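Side-chain contacts in MymaA.19257.a.B3 (Mycobacterium marinum, PDB 6Q10), which is of unknown function, being the soluble part of a conserved, probably membrane-anchored secreted protein with a LytR_C domain: residues A[70-74]-A[75-79]; A[80-83]-A[84-87]; A[145-148]-A[149-153]. All blocks are in the same frame, centred on the assembly; numbering follows the deposited sequence.

Overall arrangement
The three contacts follow one another along the single chain without overlap. Contacts 1 and 2 adjoin in sequence and belong to the LytR_C domain: contact 1 joins the loop before strand 76-80 to that strand, which is flanked in the mixed sheet by strands 99-102 and 110-114, and contact 2 turns from the strand's end into helix 85-94. Their centres are about 18 Å apart. Contact 3 comes last, within helix 144-153, with its centre about 22 Å from that of contact 1 and 20 Å from that of contact 2. Helix 85-94 links all three, since Trp92 touches Ile78 and stacks on His151, tying the C-terminal helix to the sheet layer.

Contact 1 of 3, residues A[70-74]-A[75-79]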
loop_
_atom_site.group_PDB
_atom_site.type_symbol
_atom_site.label_atom_id
_atom_site.label_comp_id
_atom_site.label_asym_id
_atom_site.label_seq_id
_atom_site.Cartn_x
_atom_site.Cartn_y
_atom_site.Cartn_z
ATOM N N THR A 70 10.273 16.113 10.153
ATOM C CA THR A 70 8.879 16.493 10.321
ATOM C C THR A 70 8.040 15.261 10.044
ATOM O O THR A 70 8.291 14.550 9.066
ATOM C CB THR A 70 8.473 17.601 9.350
ATOM O OG1 THR A 70 8.724 17.156 8.011
ATOM C CG2 THR A 70 9.251 18.880 9.624
ATOM N N ARG A 71 7.052 15.003 10.888
ATOM C CA ARG A 71 6.175 13.880 10.610
ATOM C C ARG A 71 5.278 14.195 9.411
ATOM O O ARG A 71 5.055 15.352 9.035
ATOM C CB ARG A 71 5.345 13.535 11.846
ATOM N N LEU A 72 4.776 13.139 8.801
ATOM C CA LEU A 72 3.956 13.238 7.601
ATOM C C LEU A 72 2.507 13.402 8.050
ATOM O O LEU A 72 1.952 12.502 8.674
ATOM C CB LEU A 72 4.179 11.981 6.769
ATOM C CG LEU A 72 3.370 11.637 5.531
ATOM C CD1 LEU A 72 3.552 12.696 4.479
ATOM C CD2 LEU A 72 3.823 10.268 5.031
ATOM N N ASP A 73 1.905 14.563 7.785
ATOM C CA ASP A 73 0.631 14.908 8.414
ATOM C C ASP A 73 -0.549 14.544 7.508
ATOM O O ASP A 73 -1.266 15.395 6.982
ATOM C CB ASP A 73 0.622 16.383 8.794
ATOM C CG ASP A 73 1.467 16.661 10.026
ATOM O OD1 ASP A 73 1.459 15.821 10.953
ATOM O OD2 ASP A 73 2.148 17.706 10.068
ATOM N N CYS A 74 -0.771 13.240 7.383
ATOM C CA CYS A 74 -1.875 12.666 6.617
ATOM C C CYS A 74 -1.875 11.173 6.925
ATOM O O CYS A 74 -1.140 10.723 7.814
ATOM C CB CYS A 74 -1.727 12.942 5.121
ATOM S SG CYS A 74 -0.169 12.294 4.452
ATOM N N GLN A 75 -2.707 10.402 6.217
ATOM C CA GLN A 75 -2.703 8.950 6.425
ATOM C C GLN A 75 -1.361 8.341 6.058
ATOM O O GLN A 75 -0.881 7.430 6.742
ATOM C CB GLN A 75 -3.772 8.253 5.585
ATOM C CG GLN A 75 -5.175 8.592 5.987
ATOM C CD GLN A 75 -5.594 8.024 7.335
ATOM O OE1 GLN A 75 -5.552 6.822 7.558
ATOM N NE2 GLN A 75 -6.021 8.908 8.235
ATOM N N GLY A 76 -0.771 8.769 4.948
ATOM C CA GLY A 76 0.523 8.243 4.555
ATOM C C GLY A 76 0.698 8.261 3.053
ATOM O O GLY A 76 -0.026 8.919 2.333
ATOM N N GLN A 77 1.709 7.527 2.590
ATOM C CA GLN A 77 2.070 7.513 1.175
ATOM C C GLN A 77 2.389 6.093 0.762
ATOM O O GLN A 77 2.792 5.275 1.589
ATOM C CB GLN A 77 3.312 8.381 0.871
ATOM C CG GLN A 77 3.108 9.802 1.245
ATOM C CD GLN A 77 4.364 10.631 1.115
ATOM O OE1 GLN A 77 5.490 10.110 1.127
ATOM N NE2 GLN A 77 4.173 11.948 0.995
ATOM N N ILE A 78 2.206 5.795 -0.519
ATOM C CA ILE A 78 2.742 4.576 -1.108
ATOM C C ILE A 78 3.706 5.004 -2.199
ATOM O O ILE A 78 3.312 5.723 -3.125
ATOM C CB ILE A 78 1.639 3.668 -1.664
ATOM C CG1 ILE A 78 0.677 3.273 -0.545
ATOM C CG2 ILE A 78 2.252 2.388 -2.280
ATOM C CD1 ILE A 78 -0.583 2.546 -1.060
ATOM N N ARG A 79 4.976 4.629 -2.049
ATOM C CA ARG A 79 6.042 5.063 -2.953
ATOM C C ARG A 79 6.555 3.852 -3.720
ATOM O O ARG A 79 6.795 2.792 -3.128
ATOM C CB ARG A 79 7.187 5.716 -2.189
ATOM C CG ARG A 79 6.807 6.870 -1.271
ATOM C CD ARG A 79 8.043 7.302 -0.505
ATOM N NE ARG A 79 7.694 8.310 0.498
ATOM C CZ ARG A 79 8.390 8.544 1.599
ATOM N NH1 ARG A 79 9.494 7.847 1.854
ATOM N NH2 ARG A 79 7.978 9.480 2.462
#
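With chi1 at 172°, Leu72 swings its CG opposite its own main-chain nitrogen, and its two methyls reach the side chain of Gln77. Gln77 in turn has CG opposite its carbonyl carbon (chi1 -60°) and continues extended, so that its aliphatic part and its amide both lie beside the leucine. The two side chains pass at a slant: CD1 of Leu72 approaches NE2 of Gln77 at 3.6 Å, while CD2 of Leu72 lies 3.9 Å from CG of Gln77 and equally far from CA of Gly76. This local turn brings the loop into strand 76-80, within the mixed sheet of the LytR_C domain. The chain reverses in an inverse gamma turn round Asp73, with a weak bond of 3.1 Å from Cys74 N to Leu72 O. SG of Cys74, set between its own backbone N and carbonyl carbon, lies 3.6 Å from Gly76 N. The strand begins at Gly76, in a backbone conformation that suits glycine. The buried amide of Gln77 is used at both ends. Its OE1 accepts two bonds of 2.9 Å from Arg79 NE and NH2, a side-on grip in which the oxygen lies in the guanidinium plane; seen from OE1, NE is nearly in line with the C=O bond, whereas NH2 is tilted 28° from the carbonyl plane. Gln77 NE2 bonds to Tyr67 OH, and Arg79 NH1 forms a salt bridge with Asp64.

Contact 2 of 3, residues A[80-83]-A[84-87]; sequences FGTA and GQAT
The ring of Phe80 and the first turn of helix 85-94 meet at a slant, CD1 of Phe80 lying 4.0 Å from CA of Gln85, at a strand-turn-helix junction where the end of strand 76-80 passes through a short 3-10 turn into the helix. Phe80 holds CG between its main-chain nitrogen and carbonyl carbon (chi1 55°), which sets the ring beside the start of the helix; it also packs on Val110, Leu100 and Asn102 of the neighbouring strands. Gln85 has a similar first torsion, which lays its CG 3.4 Å from Thr82 O, alongside the turn; beyond CG the chain runs on extended. CB of Thr82 points away from the helix, and its OG1 bonds to Asn102 ND2. The turn is closed by two main-chain bonds: Gly84 N donates to Gly81 O at 2.8 Å and Gln85 N to Thr82 O at 3.2 Å. Both donors stand above the carbonyl planes, by 50° and 65°, so neither uses a lone-pair direction. Gly84 occupies the N-cap position, with no side chain to accept from the helix's first amides. Waters take up two of those amides: Ala86 N donates to water 2 at 3.0 Å, and Thr87 N to water 1, which donates in turn to Ala83 O at 3.1 Å.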
loop_
_atom_site.group_PDB
_atom_site.type_symbol
_atom_site.label_atom_id
_atom_site.label_comp_id
_atom_site.label_asym_id
_atom_site.label_seq_id
_atom_site.Cartn_x
_atom_site.Cartn_y
_atom_site.Cartn_z
ATOM N N PHE A 80 6.721 4.005 -5.030
ATOM C CA PHE A 80 7.043 2.852 -5.874
ATOM C C PHE A 80 7.634 3.354 -7.177
ATOM O O PHE A 80 7.549 4.538 -7.511
ATOM C CB PHE A 80 5.788 2.014 -6.166
ATOM C CG PHE A 80 4.675 2.819 -6.767
ATOM C CD1 PHE A 80 4.472 2.846 -8.133
ATOM C CD2 PHE A 80 3.826 3.553 -5.956
ATOM C CE1 PHE A 80 3.452 3.598 -8.683
ATOM C CE2 PHE A 80 2.796 4.304 -6.505
ATOM C CZ PHE A 80 2.621 4.331 -7.871
ATOM N N GLY A 81 8.235 2.430 -7.918
ATOM C CA GLY A 81 8.605 2.666 -9.293
ATOM C C GLY A 81 7.671 1.892 -10.213
ATOM O O GLY A 81 6.867 1.077 -9.776
ATOM N N THR A 82 7.870 2.094 -11.516
ATOM C CA THR A 82 6.950 1.489 -12.467
ATOM C C THR A 82 6.913 -0.030 -12.319
ATOM O O THR A 82 5.836 -0.642 -12.411
ATOM C CB THR A 82 7.336 1.905 -13.876
ATOM O OG1 THR A 82 7.241 3.335 -13.970
ATOM C CG2 THR A 82 6.389 1.264 -14.880
ATOM N N ALA A 83 8.064 -0.661 -12.066
ATOM C CA ALA A 83 8.077 -2.111 -11.887
ATOM C C ALA A 83 7.282 -2.561 -10.675
ATOM O O ALA A 83 6.909 -3.736 -10.591
ATOM C CB ALA A 83 9.515 -2.631 -11.751
ATOM N N GLY A 84 7.034 -1.673 -9.725
ATOM C CA GLY A 84 6.353 -2.061 -8.519
ATOM C C GLY A 84 4.903 -1.643 -8.496
ATOM O O GLY A 84 4.275 -1.735 -7.435
ATOM N N GLN A 85 4.352 -1.209 -9.632
ATOM C CA GLN A 85 3.022 -0.609 -9.576
ATOM C C GLN A 85 1.952 -1.620 -9.172
ATOM O O GLN A 85 0.993 -1.248 -8.486
ATOM C CB GLN A 85 2.671 0.079 -10.901
ATOM C CG GLN A 85 2.438 -0.811 -12.092
ATOM C CD GLN A 85 2.005 -0.007 -13.313
ATOM O OE1 GLN A 85 2.164 1.219 -13.349
ATOM N NE2 GLN A 85 1.441 -0.689 -14.305
ATOM N N ALA A 86 2.076 -2.895 -9.569
ATOM C CA ALA A 86 1.056 -3.858 -9.146
ATOM C C ALA A 86 1.132 -4.134 -7.655
ATOM O O ALA A 86 0.096 -4.323 -7.007
ATOM C CB ALA A 86 1.181 -5.166 -9.930
ATOM N N THR A 87 2.340 -4.160 -7.080
ATOM C CA THR A 87 2.434 -4.260 -5.640
ATOM C C THR A 87 1.811 -3.054 -4.967
ATOM O O THR A 87 1.075 -3.188 -3.982
ATOM C CB THR A 87 3.891 -4.413 -5.235
ATOM O OG1 THR A 87 4.348 -5.687 -5.715
ATOM C CG2 THR A 87 4.019 -4.369 -3.726
HETATM O O HOH W 1 4.633 -4.965 -8.963
HETATM O O HOH W 2 3.747 -3.644 -11.921
#

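Contact 3 of 3, residues A[145-148]-A[149-153]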
loop_
_atom_site.group_PDB
_atom_site.type_symbol
_atom_site.label_atom_id
_atom_site.label_comp_id
_atom_site.label_asym_id
_atom_site.label_seq_id
_atom_site.Cartn_x
_atom_site.Cartn_y
_atom_site.Cartn_z
ATOM N N THR A 145 -14.650 -4.492 -10.842
ATOM C CA THR A 145 -15.726 -3.648 -10.325
ATOM C C THR A 145 -15.548 -3.352 -8.843
ATOM O O THR A 145 -15.822 -2.234 -8.390
ATOM C CB THR A 145 -17.090 -4.315 -10.543
ATOM O OG1 THR A 145 -17.290 -4.571 -11.932
ATOM C CG2 THR A 145 -18.213 -3.423 -10.014
ATOM N N LEU A 146 -15.171 -4.361 -8.054
ATOM C CA LEU A 146 -14.924 -4.107 -6.645
ATOM C C LEU A 146 -13.727 -3.207 -6.468
ATOM O O LEU A 146 -13.731 -2.343 -5.593
ATOM C CB LEU A 146 -14.697 -5.406 -5.868
ATOM C CG LEU A 146 -15.864 -6.358 -5.773
ATOM C CD1 LEU A 146 -15.423 -7.495 -4.880
ATOM C CD2 LEU A 146 -17.092 -5.675 -5.221
ATOM N N ILE A 147 -12.651 -3.436 -7.235
ATOM C CA ILE A 147 -11.482 -2.572 -7.093
ATOM C C ILE A 147 -11.868 -1.128 -7.364
ATOM O O ILE A 147 -11.504 -0.203 -6.608
ATOM C CB ILE A 147 -10.354 -3.040 -8.026
ATOM C CG1 ILE A 147 -9.842 -4.379 -7.532
ATOM C CG2 ILE A 147 -9.239 -1.996 -8.062
ATOM C CD1 ILE A 147 -8.906 -5.115 -8.516
ATOM N N ALA A 148 -12.593 -0.909 -8.461
ATOM C CA ALA A 148 -13.046 0.436 -8.787
ATOM C C ALA A 148 -13.916 1.005 -7.680
ATOM O O ALA A 148 -13.734 2.163 -7.290
ATOM C CB ALA A 148 -13.791 0.428 -10.119
ATOM N N LYS A 149 -14.815 0.188 -7.111
ATOM C CA LYS A 149 -15.712 0.680 -6.069
ATOM C C LYS A 149 -14.949 1.070 -4.809
ATOM O O LYS A 149 -15.249 2.094 -4.178
ATOM C CB LYS A 149 -16.785 -0.371 -5.744
ATOM C CG LYS A 149 -17.654 0.040 -4.553
ATOM C CD LYS A 149 -18.584 -1.084 -4.123
ATOM C CE LYS A 149 -19.259 -0.766 -2.790
ATOM N NZ LYS A 149 -20.028 -1.934 -2.280
ATOM N N ILE A 150 -13.972 0.257 -4.412
ATOM C CA ILE A 150 -13.190 0.567 -3.222
ATOM C C ILE A 150 -12.563 1.944 -3.355
ATOM O O ILE A 150 -12.682 2.796 -2.464
ATOM C CB ILE A 150 -12.136 -0.528 -2.997
ATOM C CG1 ILE A 150 -12.850 -1.818 -2.614
ATOM C CG2 ILE A 150 -11.113 -0.124 -1.923
ATOM C CD1 ILE A 150 -12.016 -3.076 -2.809
ATOM N N HIS A 151 -11.915 2.192 -4.478
ATOM C CA HIS A 151 -11.181 3.440 -4.619
ATOM C C HIS A 151 -12.075 4.614 -4.978
ATOM O O HIS A 151 -11.732 5.759 -4.655
ATOM C CB HIS A 151 -10.057 3.238 -5.628
ATOM C CG HIS A 151 -9.073 2.234 -5.156
ATOM N ND1 HIS A 151 -8.440 2.356 -3.941
ATOM C CD2 HIS A 151 -8.658 1.064 -5.685
ATOM C CE1 HIS A 151 -7.650 1.317 -3.757
ATOM N NE2 HIS A 151 -7.759 0.518 -4.803
ATOM N N ALA A 152 -13.234 4.375 -5.580
ATOM C CA ALA A 152 -14.087 5.504 -5.906
ATOM C C ALA A 152 -14.860 6.004 -4.717
ATOM O O ALA A 152 -15.410 7.110 -4.777
ATOM C CB ALA A 152 -15.093 5.118 -6.984
ATOM N N SER A 153 -14.974 5.195 -3.665
ATOM C CA SER A 153 -15.909 5.475 -2.585
ATOM C C SER A 153 -15.214 5.812 -1.280
ATOM O O SER A 153 -15.900 6.098 -0.293
ATOM C CB SER A 153 -16.850 4.287 -2.359
ATOM O OG SER A 153 -16.148 3.139 -1.912
#
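Ile147 and His151, one turn apart, lie side by side and point the same way, with CG2 of Ile147 3.9 Å from CD2 of His151. CD2 of the histidine also comes within 3.2 Å of Ile147 O, the oxygen that accepts the main-chain bond from His151 N. One face of the His151 ring takes Ile150 CG2, which stands 4.1 Å above the ring plane and displaced toward its rim. Ile150 itself leans back along the helix: its chi1 of -68°, with CG1 opposite the carbonyl carbon, sets CG1 3.2 Å from Leu146 O, and the extended chi2 leaves CD1 3.4 Å from the same oxygen. The backbone beneath is an alpha-helix, part of helix 144-153, with four successive i to i+4 bonds running from Lys149 N to Thr145 O, Ile150 N to Leu146 O, His151 N to Ile147 O and Ala152 N to Ala148 O. Farther along, Ser153 N makes a weak bond to Lys149 O. Around this core, the helix is fixed by its neighbours. Leu146 and Ile147 pack against helix 125-132, where both touch Val130, and Ala148 and His151 touch Thr20 of helix 16-20. The extended Lys149 carries its NZ to a salt bridge with Asp126, and the ring of His151 stacks with that of Trp92 on helix 85-94.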